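Long-range contact in BH0493 protein (Bacillus halodurans C-125, PDB 2QEE), which binds zinc and is probably a metal-dependent hydrolase of the amidohydrolase superfamily, its physiological substrate not established: residues F230-E235 / E287-E292. Numbering follows the deposited sequence.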
ATOM      1  N   PHE C 230       4.176 -16.466  12.428  1.00 16.99           N
ATOM      2  CA  PHE C 230       5.392 -17.260  12.216  1.00 16.52           C
ATOM      3  C   PHE C 230       6.624 -16.612  12.792  1.00 16.06           C
ATOM      4  O   PHE C 230       6.954 -15.465  12.458  1.00 17.04           O
ATOM      5  CB  PHE C 230       5.657 -17.501  10.720  1.00 16.34           C
ATOM      6  CG  PHE C 230       6.889 -18.317  10.466  1.00 16.66           C
ATOM      7  CD1 PHE C 230       6.979 -19.622  10.951  1.00 20.34           C
ATOM      8  CD2 PHE C 230       7.958 -17.784   9.737  1.00 20.16           C
ATOM      9  CE1 PHE C 230       8.145 -20.386  10.722  1.00 21.42           C
ATOM     10  CE2 PHE C 230       9.105 -18.588   9.500  1.00 17.43           C
ATOM     11  CZ  PHE C 230       9.180 -19.849  10.008  1.00 19.84           C
ATOM     12  N   SER C 231       7.345 -17.374  13.600  1.00 16.17           N
ATOM     13  CA  SER C 231       8.604 -16.872  14.117  0.50 17.53           C
ATOM     14  C   SER C 231       9.671 -17.962  14.043  1.00 17.55           C
ATOM     15  O   SER C 231       9.364 -19.154  14.035  1.00 19.55           O
ATOM     16  CB  SER C 231       8.460 -16.356  15.550  0.50 21.06           C
ATOM     17  OG  SER C 231       8.494 -17.436  16.447  0.50 29.18           O
ATOM     18  N   PHE C 232      10.918 -17.529  13.910  1.00 16.16           N
ATOM     19  CA  PHE C 232      12.042 -18.467  13.899  1.00 18.35           C
ATOM     20  C   PHE C 232      13.299 -17.729  14.308  1.00 19.21           C
ATOM     21  O   PHE C 232      13.583 -16.642  13.777  1.00 20.64           O
ATOM     22  CB  PHE C 232      12.254 -19.103  12.510  1.00 18.57           C
ATOM     23  CG  PHE C 232      13.264 -20.200  12.531  1.00 13.58           C
ATOM     24  CD1 PHE C 232      14.644 -19.921  12.412  1.00 16.53           C
ATOM     25  CD2 PHE C 232      12.848 -21.506  12.767  1.00 15.71           C
ATOM     26  CE1 PHE C 232      15.604 -20.976  12.498  1.00 21.08           C
ATOM     27  CE2 PHE C 232      13.821 -22.592  12.835  1.00 18.09           C
ATOM     28  CZ  PHE C 232      15.189 -22.301  12.699  1.00 20.13           C
ATOM     29  N   PRO C 233      14.115 -18.333  15.215  1.00 18.55           N
ATOM     30  CA  PRO C 233      13.977 -19.606  15.948  1.00 19.46           C
ATOM     31  C   PRO C 233      12.724 -19.597  16.822  1.00 20.14           C
ATOM     32  O   PRO C 233      12.205 -18.533  17.183  1.00 20.48           O
ATOM     33  CB  PRO C 233      15.219 -19.662  16.847  1.00 19.64           C
ATOM     34  CG  PRO C 233      16.190 -18.649  16.283  1.00 21.78           C
ATOM     35  CD  PRO C 233      15.378 -17.638  15.493  1.00 19.56           C
ATOM     36  N   GLU C 234      12.251 -20.788  17.164  1.00 18.48           N
ATOM     37  CA  GLU C 234      11.154 -20.853  18.105  1.00 18.82           C
ATOM     38  C   GLU C 234      11.286 -22.200  18.835  1.00 19.40           C
ATOM     39  O   GLU C 234      11.564 -23.242  18.216  1.00 19.33           O
ATOM     40  CB  GLU C 234       9.860 -20.820  17.313  1.00 18.84           C
ATOM     41  CG  GLU C 234       8.588 -20.895  18.164  1.00 21.79           C
ATOM     42  CD  GLU C 234       7.357 -20.769  17.303  1.00 18.41           C
ATOM     43  OE1 GLU C 234       6.980 -21.728  16.574  1.00 19.80           O
ATOM     44  OE2 GLU C 234       6.761 -19.673  17.372  1.00 24.16           O
ATOM     45  N   GLU C 235      11.051 -22.162  20.147  1.00 20.97           N
ATOM     46  CA  GLU C 235      10.895 -23.394  20.907  1.00 22.23           C
ATOM     47  C   GLU C 235       9.474 -23.939  20.764  1.00 21.77           C
ATOM     48  O   GLU C 235       8.563 -23.582  21.533  1.00 23.01           O
ATOM     49  CB  GLU C 235      11.278 -23.148  22.377  1.00 24.32           C
ATOM     50  CG  GLU C 235      12.835 -23.008  22.577  1.00 29.07           C
ATOM     51  CD  GLU C 235      13.626 -24.210  22.029  1.00 32.30           C
ATOM     52  OE1 GLU C 235      13.236 -25.385  22.259  1.00 31.27           O
ATOM     53  OE2 GLU C 235      14.638 -23.982  21.314  1.00 35.91           O
ATOM     54  N   GLU C 287      14.265 -13.268   7.818  1.00 13.93           N
ATOM     55  CA  GLU C 287      15.576 -12.636   7.901  1.00 12.83           C
ATOM     56  C   GLU C 287      16.602 -13.542   8.592  1.00 13.46           C
ATOM     57  O   GLU C 287      17.721 -13.767   8.087  1.00 15.43           O
ATOM     58  CB  GLU C 287      15.430 -11.295   8.656  1.00 15.65           C
ATOM     59  CG  GLU C 287      16.733 -10.516   8.702  1.00 13.92           C
ATOM     60  CD  GLU C 287      16.727  -9.468   9.797  1.00 23.05           C
ATOM     61  OE1 GLU C 287      15.676  -8.812   9.981  1.00 18.56           O
ATOM     62  OE2 GLU C 287      17.772  -9.264  10.447  1.00 20.32           O
ATOM     63  N   HIS C 288      16.219 -14.055   9.748  1.00 15.18           N
ATOM     64  CA  HIS C 288      17.107 -14.953  10.495  1.00 16.29           C
ATOM     65  C   HIS C 288      17.488 -16.205   9.689  1.00 17.08           C
ATOM     66  O   HIS C 288      18.679 -16.580   9.581  1.00 16.71           O
ATOM     67  CB  HIS C 288      16.423 -15.336  11.823  1.00 19.19           C
ATOM     68  CG  HIS C 288      17.232 -16.290  12.634  1.00 20.39           C
ATOM     69  ND1 HIS C 288      17.995 -15.887  13.715  1.00 24.78           N
ATOM     70  CD2 HIS C 288      17.466 -17.619  12.475  1.00 20.65           C
ATOM     71  CE1 HIS C 288      18.652 -16.934  14.189  1.00 22.72           C
ATOM     72  NE2 HIS C 288      18.320 -17.999  13.483  1.00 21.21           N
ATOM     73  N   LEU C 289      16.488 -16.842   9.096  1.00 15.75           N
ATOM     74  CA  LEU C 289      16.703 -18.042   8.297  1.00 16.52           C
ATOM     75  C   LEU C 289      17.694 -17.735   7.181  1.00 17.45           C
ATOM     76  O   LEU C 289      18.655 -18.468   7.002  1.00 16.47           O
ATOM     77  CB  LEU C 289      15.373 -18.554   7.753  1.00 16.93           C
ATOM     78  CG  LEU C 289      14.520 -19.367   8.762  1.00 17.06           C
ATOM     79  CD1 LEU C 289      13.089 -19.593   8.252  1.00 17.12           C
ATOM     80  CD2 LEU C 289      15.211 -20.742   9.039  1.00 16.74           C
ATOM     81  N   LEU C 290      17.480 -16.640   6.456  1.00 18.65           N
ATOM     82  CA  LEU C 290      18.367 -16.335   5.336  1.00 18.09           C
ATOM     83  C   LEU C 290      19.818 -16.045   5.739  1.00 18.20           C
ATOM     84  O   LEU C 290      20.779 -16.469   5.061  1.00 18.86           O
ATOM     85  CB  LEU C 290      17.822 -15.131   4.586  1.00 17.42           C
ATOM     86  CG  LEU C 290      16.506 -15.438   3.868  1.00 12.65           C
ATOM     87  CD1 LEU C 290      15.902 -14.064   3.472  1.00 13.78           C
ATOM     88  CD2 LEU C 290      16.737 -16.311   2.546  1.00 16.21           C
ATOM     89  N   ARG C 291      19.971 -15.283   6.818  1.00 16.79           N
ATOM     90  CA  ARG C 291      21.285 -14.913   7.296  1.00 18.78           C
ATOM     91  C   ARG C 291      22.034 -16.108   7.881  1.00 20.05           C
ATOM     92  O   ARG C 291      23.210 -16.328   7.565  1.00 19.01           O
ATOM     93  CB  ARG C 291      21.173 -13.821   8.347  1.00 18.40           C
ATOM     94  CG  ARG C 291      22.517 -13.447   9.028  1.00 18.37           C
ATOM     95  CD  ARG C 291      22.376 -12.251   9.916  1.00 18.47           C
ATOM     96  NE  ARG C 291      21.316 -12.450  10.905  1.00 22.77           N
ATOM     97  CZ  ARG C 291      20.169 -11.762  10.875  1.00 24.97           C
ATOM     98  NH1 ARG C 291      20.014 -10.811   9.950  1.00 25.56           N
ATOM     99  NH2 ARG C 291      19.197 -12.012  11.768  1.00 23.48           N
ATOM    100  N   GLU C 292      21.338 -16.834   8.747  1.00 19.42           N
ATOM    101  CA  GLU C 292      21.936 -17.917   9.533  1.00 20.72           C
ATOM    102  C   GLU C 292      22.095 -19.250   8.807  1.00 21.40           C
ATOM    103  O   GLU C 292      22.858 -20.113   9.300  1.00 20.75           O
ATOM    104  CB  GLU C 292      21.173 -18.132  10.863  1.00 19.04           C
ATOM    105  CG  GLU C 292      21.003 -16.876  11.682  1.00 19.19           C
ATOM    106  CD  GLU C 292      22.310 -16.185  12.079  1.00 25.28           C
ATOM    107  OE1 GLU C 292      23.361 -16.853  12.152  1.00 28.47           O
ATOM    108  OE2 GLU C 292      22.301 -14.952  12.306  1.00 29.68           O
TER
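The imidazole of H288 lies between two methylene groups: P233 CD stands over one face, 3.4 Å from the H288 ring centroid and only 2° off the normal, while CG of E292, one helical turn on, lies over the centre of the opposite face. P233 CG also approaches this ring, 3.6 Å from H288 NE2. Over one face of the F232 ring sits L289 CD2, offset toward the rim, in a CH-pi contact 3.8 Å from the F232 ring centroid; H288 CD2 comes in at the edge, near the ring plane, 3.6 Å from F232 CD1. The two aromatic planes are inclined obliquely, at 58°. With CG of H288 anti to its backbone N (chi1 178°), the imidazole extends from the helix onto the loop at the cis peptide bond between F232 and P233. In what is probably the distorted (beta/alpha)8 barrel of the amidohydrolase superfamily, this packing joins the loop between strand 222-226 and helix 237-253 to helix 284-292, away from the zinc site. F230 adds a looser apolar contact, the edge of its ring at CZ lying 4.3 Å from L289 CD1. Helix 237-253 extends the apolar cluster, with I242 against F232 and L247 against L289. Beyond the interface, R291 NH1 forms a salt bridge with E287 OE2, 2.8 Å away and close to the guanidinium plane, and E287 OE1 pairs with K264 of a second subunit.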